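Local coordinates for malonyl acyl carrier protein transacylase (Streptococcus pneumoniae, PDB 3IM8) that probably transfers the malonyl group from malonyl-CoA to holo acyl carrier protein, a step that supplies fatty acid synthesis, at residues Q14-Y26 / L291-L303. Numbering follows the deposited sequence.
Sequences QYLGMGRDFYDQY and LAHVEDQASLVAL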
ATOM      1  N   GLN A  14      -7.461  -3.040  -6.633  1.00 21.48           N
ATOM      2  CA  GLN A  14      -8.123  -2.501  -7.831  1.00 21.91           C
ATOM      3  C   GLN A  14      -9.295  -3.385  -8.337  1.00 22.24           C
ATOM      4  O   GLN A  14      -9.352  -4.583  -8.062  1.00 21.51           O
ATOM      5  CB  GLN A  14      -7.084  -2.240  -8.947  1.00 20.68           C
ATOM      6  CG  GLN A  14      -6.440  -3.501  -9.659  1.00 21.93           C
ATOM      7  CD  GLN A  14      -5.433  -4.311  -8.801  1.00 24.53           C
ATOM      8  OE1 GLN A  14      -5.096  -3.932  -7.669  1.00 27.44           O
ATOM      9  NE2 GLN A  14      -4.934  -5.426  -9.366  1.00 21.27           N
ATOM     10  N   TYR A  15     -10.227  -2.802  -9.099  1.00 23.51           N
ATOM     11  CA  TYR A  15     -11.272  -3.614  -9.751  1.00 23.57           C
ATOM     12  C   TYR A  15     -11.755  -2.833 -10.948  1.00 23.42           C
ATOM     13  O   TYR A  15     -11.539  -1.613 -11.036  1.00 22.75           O
ATOM     14  CB  TYR A  15     -12.399  -4.056  -8.747  1.00 24.21           C
ATOM     15  CG  TYR A  15     -13.081  -2.888  -8.041  1.00 25.67           C
ATOM     16  CD1 TYR A  15     -12.649  -2.443  -6.781  1.00 23.26           C
ATOM     17  CD2 TYR A  15     -14.150  -2.200  -8.667  1.00 25.45           C
ATOM     18  CE1 TYR A  15     -13.266  -1.374  -6.166  1.00 24.54           C
ATOM     19  CE2 TYR A  15     -14.757  -1.112  -8.065  1.00 25.05           C
ATOM     20  CZ  TYR A  15     -14.319  -0.698  -6.822  1.00 25.79           C
ATOM     21  OH  TYR A  15     -14.936   0.413  -6.251  1.00 26.23           O
ATOM     22  N   LEU A  16     -12.348  -3.523 -11.916  1.00 22.99           N
ATOM     23  CA  LEU A  16     -12.715  -2.851 -13.142  1.00 22.10           C
ATOM     24  C   LEU A  16     -13.785  -1.813 -12.789  1.00 20.58           C
ATOM     25  O   LEU A  16     -14.703  -2.104 -12.067  1.00 18.54           O
ATOM     26  CB  LEU A  16     -13.215  -3.857 -14.198  1.00 23.12           C
ATOM     27  CG  LEU A  16     -13.357  -3.544 -15.699  1.00 25.63           C
ATOM     28  CD1 LEU A  16     -12.001  -3.468 -16.391  1.00 26.55           C
ATOM     29  CD2 LEU A  16     -14.224  -4.663 -16.336  1.00 31.44           C
ATOM     30  N   GLY A  17     -13.619  -0.605 -13.308  1.00 19.22           N
ATOM     31  CA  GLY A  17     -14.578   0.454 -13.139  1.00 19.09           C
ATOM     32  C   GLY A  17     -14.451   1.262 -11.858  1.00 19.22           C
ATOM     33  O   GLY A  17     -15.295   2.125 -11.618  1.00 19.03           O
ATOM     34  N   MET A  18     -13.450   0.975 -11.013  1.00 18.53           N
ATOM     35  CA  MET A  18     -13.332   1.676  -9.713  1.00 17.95           C
ATOM     36  C   MET A  18     -13.299   3.202  -9.870  1.00 18.10           C
ATOM     37  O   MET A  18     -12.641   3.742 -10.767  1.00 18.50           O
ATOM     38  CB  MET A  18     -12.112   1.196  -8.941  1.00 17.74           C
ATOM     39  CG  MET A  18     -10.807   1.406  -9.727  1.00 16.46           C
ATOM     40  SD  MET A  18      -9.389   0.874  -8.828  1.00 20.17           S
ATOM     41  CE  MET A  18      -8.152   1.705  -9.811  1.00 16.84           C
ATOM     42  N   GLY A  19     -14.038   3.895  -9.020  1.00 18.75           N
ATOM     43  CA  GLY A  19     -14.065   5.342  -9.087  1.00 19.09           C
ATOM     44  C   GLY A  19     -14.939   5.937 -10.184  1.00 20.40           C
ATOM     45  O   GLY A  19     -15.018   7.173 -10.306  1.00 22.04           O
ATOM     46  N   ARG A  20     -15.561   5.108 -11.016  1.00 20.40           N
ATOM     47  CA  ARG A  20     -16.304   5.656 -12.183  1.00 20.93           C
ATOM     48  C   ARG A  20     -17.540   6.459 -11.758  1.00 20.98           C
ATOM     49  O   ARG A  20     -17.826   7.511 -12.353  1.00 20.49           O
ATOM     50  CB  ARG A  20     -16.718   4.552 -13.198  1.00 21.85           C
ATOM     51  CG  ARG A  20     -17.583   5.097 -14.378  1.00 20.32           C
ATOM     52  CD  ARG A  20     -16.704   5.679 -15.441  1.00 17.04           C
ATOM     53  NE  ARG A  20     -17.394   6.713 -16.214  1.00 18.28           N
ATOM     54  CZ  ARG A  20     -17.027   7.129 -17.440  1.00 20.36           C
ATOM     55  NH1 ARG A  20     -17.691   8.119 -18.015  1.00 22.41           N
ATOM     56  NH2 ARG A  20     -15.991   6.566 -18.098  1.00 19.22           N
ATOM     57  N   ASP A  21     -18.289   5.951 -10.763  1.00 21.66           N
ATOM     58  CA  ASP A  21     -19.405   6.711 -10.154  1.00 22.73           C
ATOM     59  C   ASP A  21     -18.974   8.135  -9.711  1.00 23.20           C
ATOM     60  O   ASP A  21     -19.584   9.164 -10.115  1.00 24.65           O
ATOM     61  CB  ASP A  21     -20.075   5.908  -9.016  1.00 23.83           C
ATOM     62  CG  ASP A  21     -19.089   5.391  -7.935  1.00 23.19           C
ATOM     63  OD1 ASP A  21     -17.871   5.588  -8.010  1.00 21.42           O
ATOM     64  OD2 ASP A  21     -19.556   4.742  -6.977  1.00 24.25           O
ATOM     65  N   PHE A  22     -17.903   8.204  -8.931  1.00 22.32           N
ATOM     66  CA  PHE A  22     -17.358   9.490  -8.495  1.00 22.51           C
ATOM     67  C   PHE A  22     -16.944  10.330  -9.686  1.00 23.62           C
ATOM     68  O   PHE A  22     -17.192  11.528  -9.675  1.00 24.63           O
ATOM     69  CB  PHE A  22     -16.157   9.302  -7.587  1.00 20.97           C
ATOM     70  CG  PHE A  22     -16.485   8.681  -6.272  1.00 23.78           C
ATOM     71  CD1 PHE A  22     -17.750   8.868  -5.674  1.00 22.30           C
ATOM     72  CD2 PHE A  22     -15.518   7.935  -5.578  1.00 22.21           C
ATOM     73  CE1 PHE A  22     -18.011   8.313  -4.417  1.00 22.87           C
ATOM     74  CE2 PHE A  22     -15.797   7.380  -4.319  1.00 23.08           C
ATOM     75  CZ  PHE A  22     -17.035   7.559  -3.757  1.00 23.49           C
ATOM     76  N   TYR A  23     -16.329   9.704 -10.702  1.00 23.55           N
ATOM     77  CA  TYR A  23     -15.777  10.404 -11.876  1.00 24.66           C
ATOM     78  C   TYR A  23     -16.807  11.213 -12.675  1.00 25.42           C
ATOM     79  O   TYR A  23     -16.541  12.382 -13.033  1.00 25.84           O
ATOM     80  CB  TYR A  23     -14.985   9.432 -12.799  1.00 24.39           C
ATOM     81  CG  TYR A  23     -14.426   9.998 -14.121  1.00 22.91           C
ATOM     82  CD1 TYR A  23     -13.060  10.317 -14.238  1.00 20.03           C
ATOM     83  CD2 TYR A  23     -15.249  10.151 -15.271  1.00 22.96           C
ATOM     84  CE1 TYR A  23     -12.519  10.801 -15.432  1.00 19.81           C
ATOM     85  CE2 TYR A  23     -14.706  10.650 -16.512  1.00 19.47           C
ATOM     86  CZ  TYR A  23     -13.349  10.949 -16.548  1.00 19.30           C
ATOM     87  OH  TYR A  23     -12.788  11.419 -17.649  1.00 20.77           O
ATOM     88  N   ASP A  24     -17.957  10.595 -12.940  1.00 25.66           N
ATOM     89  CA  ASP A  24     -19.050  11.228 -13.651  1.00 26.23           C
ATOM     90  C   ASP A  24     -19.765  12.317 -12.826  1.00 27.48           C
ATOM     91  O   ASP A  24     -20.229  13.350 -13.372  1.00 27.62           O
ATOM     92  CB  ASP A  24     -20.035  10.152 -14.093  1.00 26.34           C
ATOM     93  CG  ASP A  24     -19.475   9.286 -15.179  1.00 25.42           C
ATOM     94  OD1 ASP A  24     -18.847   9.821 -16.094  1.00 27.35           O
ATOM     95  OD2 ASP A  24     -19.662   8.071 -15.143  1.00 24.27           O
ATOM     96  N   GLN A  25     -19.812  12.101 -11.514  1.00 27.78           N
ATOM     97  CA  GLN A  25     -20.602  12.924 -10.601  1.00 28.74           C
ATOM     98  C   GLN A  25     -19.861  14.131 -10.025  1.00 27.83           C
ATOM     99  O   GLN A  25     -20.474  15.140  -9.739  1.00 28.38           O
ATOM    100  CB  GLN A  25     -21.101  12.101  -9.432  1.00 28.56           C
ATOM    101  CG  GLN A  25     -21.832  12.971  -8.443  1.00 33.27           C
ATOM    102  CD  GLN A  25     -22.871  12.214  -7.732  1.00 37.76           C
ATOM    103  OE1 GLN A  25     -22.899  10.989  -7.793  1.00 39.36           O
ATOM    104  NE2 GLN A  25     -23.754  12.921  -7.038  1.00 41.24           N
ATOM    105  N   TYR A  26     -18.560  13.992  -9.804  1.00 26.89           N
ATOM    106  CA  TYR A  26     -17.770  14.998  -9.123  1.00 25.95           C
ATOM    107  C   TYR A  26     -16.637  15.560  -9.998  1.00 25.46           C
ATOM    108  O   TYR A  26     -15.678  14.855 -10.285  1.00 25.74           O
ATOM    109  CB  TYR A  26     -17.240  14.376  -7.818  1.00 25.96           C
ATOM    110  CG  TYR A  26     -18.330  14.029  -6.818  1.00 25.01           C
ATOM    111  CD1 TYR A  26     -18.924  15.012  -6.020  1.00 25.12           C
ATOM    112  CD2 TYR A  26     -18.769  12.727  -6.662  1.00 25.69           C
ATOM    113  CE1 TYR A  26     -19.938  14.698  -5.128  1.00 24.64           C
ATOM    114  CE2 TYR A  26     -19.788  12.419  -5.729  1.00 23.76           C
ATOM    115  CZ  TYR A  26     -20.352  13.412  -4.996  1.00 24.02           C
ATOM    116  OH  TYR A  26     -21.338  13.095  -4.085  1.00 28.85           O
ATOM    117  N   LEU A 291     -14.008   3.364  12.547  1.00 30.38           N
ATOM    118  CA  LEU A 291     -13.498   3.044  11.231  1.00 29.93           C
ATOM    119  C   LEU A 291     -14.593   3.157  10.186  1.00 28.99           C
ATOM    120  O   LEU A 291     -15.772   2.897  10.466  1.00 27.67           O
ATOM    121  CB  LEU A 291     -12.985   1.637  11.272  1.00 31.48           C
ATOM    122  CG  LEU A 291     -12.329   0.838  10.142  1.00 34.58           C
ATOM    123  CD1 LEU A 291     -11.041   1.468   9.579  1.00 34.56           C
ATOM    124  CD2 LEU A 291     -11.988  -0.463  10.874  1.00 37.15           C
ATOM    125  N   ALA A 292     -14.165   3.519   8.977  1.00 27.32           N
ATOM    126  CA  ALA A 292     -15.008   3.775   7.849  1.00 25.77           C
ATOM    127  C   ALA A 292     -14.089   3.651   6.645  1.00 24.94           C
ATOM    128  O   ALA A 292     -12.873   3.823   6.753  1.00 24.64           O
ATOM    129  CB  ALA A 292     -15.516   5.186   7.943  1.00 26.87           C
ATOM    130  N   HIS A 293     -14.658   3.319   5.501  1.00 23.46           N
ATOM    131  CA  HIS A 293     -13.905   3.348   4.272  1.00 22.27           C
ATOM    132  C   HIS A 293     -14.742   4.020   3.207  1.00 20.77           C
ATOM    133  O   HIS A 293     -15.952   4.001   3.301  1.00 20.46           O
ATOM    134  CB  HIS A 293     -13.511   1.928   3.875  1.00 21.95           C
ATOM    135  CG  HIS A 293     -14.671   1.023   3.588  1.00 25.28           C
ATOM    136  ND1 HIS A 293     -15.200   0.865   2.317  1.00 29.08           N
ATOM    137  CD2 HIS A 293     -15.395   0.217   4.397  1.00 26.27           C
ATOM    138  CE1 HIS A 293     -16.199   0.006   2.361  1.00 29.29           C
ATOM    139  NE2 HIS A 293     -16.344  -0.394   3.615  1.00 30.01           N
ATOM    140  N   VAL A 294     -14.104   4.626   2.196  1.00 19.94           N
ATOM    141  CA  VAL A 294     -14.817   5.205   1.082  1.00 18.35           C
ATOM    142  C   VAL A 294     -14.179   4.728  -0.213  1.00 18.92           C
ATOM    143  O   VAL A 294     -12.974   4.984  -0.428  1.00 18.66           O
ATOM    144  CB  VAL A 294     -14.834   6.761   1.157  1.00 18.44           C
ATOM    145  CG1 VAL A 294     -15.606   7.328  -0.034  1.00 19.48           C
ATOM    146  CG2 VAL A 294     -15.543   7.216   2.381  1.00 18.01           C
ATOM    147  N   GLU A 295     -14.950   4.001  -1.041  1.00 18.70           N
ATOM    148  CA  GLU A 295     -14.465   3.565  -2.379  1.00 19.47           C
ATOM    149  C   GLU A 295     -15.494   3.804  -3.515  1.00 19.55           C
ATOM    150  O   GLU A 295     -15.152   3.701  -4.691  1.00 19.19           O
ATOM    151  CB  GLU A 295     -14.094   2.069  -2.358  1.00 19.68           C
ATOM    152  CG  GLU A 295     -15.320   1.184  -2.226  1.00 20.44           C
ATOM    153  CD  GLU A 295     -15.007  -0.275  -2.262  1.00 22.83           C
ATOM    154  OE1 GLU A 295     -13.951  -0.662  -2.793  1.00 24.19           O
ATOM    155  OE2 GLU A 295     -15.802  -1.048  -1.708  1.00 26.36           O
ATOM    156  N   ASP A 296     -16.746   4.121  -3.151  1.00 19.96           N
ATOM    157  CA  ASP A 296     -17.888   4.245  -4.089  1.00 20.47           C
ATOM    158  C   ASP A 296     -19.047   5.111  -3.497  1.00 21.87           C
ATOM    159  O   ASP A 296     -18.932   5.634  -2.387  1.00 21.79           O
ATOM    160  CB  ASP A 296     -18.396   2.859  -4.552  1.00 19.51           C
ATOM    161  CG  ASP A 296     -18.923   1.995  -3.409  1.00 21.12           C
ATOM    162  OD1 ASP A 296     -19.095   2.511  -2.289  1.00 21.28           O
ATOM    163  OD2 ASP A 296     -19.110   0.771  -3.603  1.00 22.15           O
ATOM    164  N   GLN A 297     -20.147   5.286  -4.224  1.00 23.68           N
ATOM    165  CA  GLN A 297     -21.188   6.237  -3.794  1.00 25.89           C
ATOM    166  C   GLN A 297     -21.777   5.765  -2.492  1.00 26.62           C
ATOM    167  O   GLN A 297     -21.887   6.539  -1.525  1.00 27.12           O
ATOM    168  CB  GLN A 297     -22.301   6.477  -4.853  1.00 26.44           C
ATOM    169  CG  GLN A 297     -23.154   7.773  -4.540  1.00 28.32           C
ATOM    170  CD  GLN A 297     -22.302   9.047  -4.567  1.00 30.98           C
ATOM    171  OE1 GLN A 297     -21.311   9.128  -5.315  1.00 34.34           O
ATOM    172  NE2 GLN A 297     -22.678  10.056  -3.761  1.00 32.96           N
ATOM    173  N   ALA A 298     -22.101   4.477  -2.421  1.00 28.14           N
ATOM    174  CA  ALA A 298     -22.691   3.935  -1.167  1.00 28.03           C
ATOM    175  C   ALA A 298     -21.820   4.204   0.066  1.00 27.11           C
ATOM    176  O   ALA A 298     -22.294   4.735   1.068  1.00 26.82           O
ATOM    177  CB  ALA A 298     -22.969   2.403  -1.308  1.00 29.18           C
ATOM    178  N   SER A 299     -20.537   3.845  -0.016  1.00 26.59           N
ATOM    179  CA  SER A 299     -19.611   4.066   1.119  1.00 25.45           C
ATOM    180  C   SER A 299     -19.394   5.565   1.455  1.00 24.79           C
ATOM    181  O   SER A 299     -19.137   5.939   2.637  1.00 24.85           O
ATOM    182  CB  SER A 299     -18.263   3.306   0.908  1.00 25.87           C
ATOM    183  OG  SER A 299     -17.624   3.588  -0.340  1.00 25.03           O
ATOM    184  N   LEU A 300     -19.512   6.420   0.439  1.00 24.02           N
ATOM    185  CA  LEU A 300     -19.395   7.879   0.633  1.00 25.21           C
ATOM    186  C   LEU A 300     -20.576   8.350   1.511  1.00 26.19           C
ATOM    187  O   LEU A 300     -20.378   9.053   2.510  1.00 26.11           O
ATOM    188  CB  LEU A 300     -19.427   8.615  -0.721  1.00 25.41           C
ATOM    189  CG  LEU A 300     -18.998  10.098  -0.876  1.00 26.83           C
ATOM    190  CD1 LEU A 300     -20.037  10.983  -1.490  1.00 30.01           C
ATOM    191  CD2 LEU A 300     -18.302  10.781   0.364  1.00 24.19           C
ATOM    192  N   VAL A 301     -21.782   7.934   1.140  1.00 27.86           N
ATOM    193  CA  VAL A 301     -23.030   8.283   1.875  1.00 29.47           C
ATOM    194  C   VAL A 301     -23.004   7.733   3.296  1.00 29.96           C
ATOM    195  O   VAL A 301     -23.254   8.472   4.215  1.00 30.90           O
ATOM    196  CB  VAL A 301     -24.268   7.847   1.123  1.00 29.42           C
ATOM    197  CG1 VAL A 301     -25.553   8.049   2.006  1.00 31.57           C
ATOM    198  CG2 VAL A 301     -24.386   8.657  -0.152  1.00 29.88           C
ATOM    199  N   ALA A 302     -22.627   6.464   3.476  1.00 31.52           N
ATOM    200  CA  ALA A 302     -22.501   5.877   4.819  1.00 32.19           C
ATOM    201  C   ALA A 302     -21.581   6.701   5.728  1.00 32.46           C
ATOM    202  O   ALA A 302     -21.826   6.791   6.922  1.00 33.06           O
ATOM    203  CB  ALA A 302     -22.032   4.413   4.746  1.00 32.06           C
ATOM    204  N   LEU A 303     -20.545   7.313   5.153  1.00 32.42           N
ATOM    205  CA  LEU A 303     -19.623   8.165   5.899  1.00 33.08           C
ATOM    206  C   LEU A 303     -20.271   9.522   6.141  1.00 34.07           C
ATOM    207  O   LEU A 303     -20.377   9.985   7.299  1.00 33.19           O
ATOM    208  CB  LEU A 303     -18.284   8.317   5.154  1.00 32.32           C
ATOM    209  CG  LEU A 303     -17.022   9.058   5.638  1.00 30.82           C
ATOM    210  CD1 LEU A 303     -16.877  10.354   4.936  1.00 31.54           C
ATOM    211  CD2 LEU A 303     -16.879   9.217   7.135  1.00 27.24           C
TER
HETATM  212  O   HOH W   1     -12.817   2.348  -5.784  1.00 20.10           O
HETATM  213  O   HOH W   2     -16.158   3.816  -7.179  1.00 20.21           O
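Q297 reaches D21, F22 and Q25 of helix 20-25 and Y26 just after it. Its CB lies 3.9 Å from D21 OD2. CG sits anti to the backbone N (chi1 -164°), and a bend at chi2 turns the amide toward the rings. CD lies 3.8 Å from Q25 OE1, an acceptor that does not bond to Q297 OE1. OE1 meets the edges of two rings, 3.5 Å from F22 CE1 and a similar distance from Y26 CE2. NE2 gives a weak but straight hydrogen bond to Y26 OH, 3.3 Å long, with amide and ring nearly coplanar.

Residues 291-303 hold the last strand and the start of the last helix of the chain. Strand 290-294 is an edge strand of a four-stranded parallel sheet. D296 is the N-cap of the following helix, its OD1 accepting from S299 N and S299 OG. D21 OD2 accepts from Q297 N at 2.9 Å, from above the carboxylate plane. D21 OD1 accepts from F22 N and from a water that also bonds to G19 N and E295 O.

The F22 ring lies against the D296 backbone, CZ 3.0 Å from D296 O. CZ also packs on V294 CG1, and CE1 lies 4.0 Å from L300 CB. A second water links Y15 OH to E295 O. E295 OE1 lies 3.5 Å from Y15 CE1 and is bonded to G275 N.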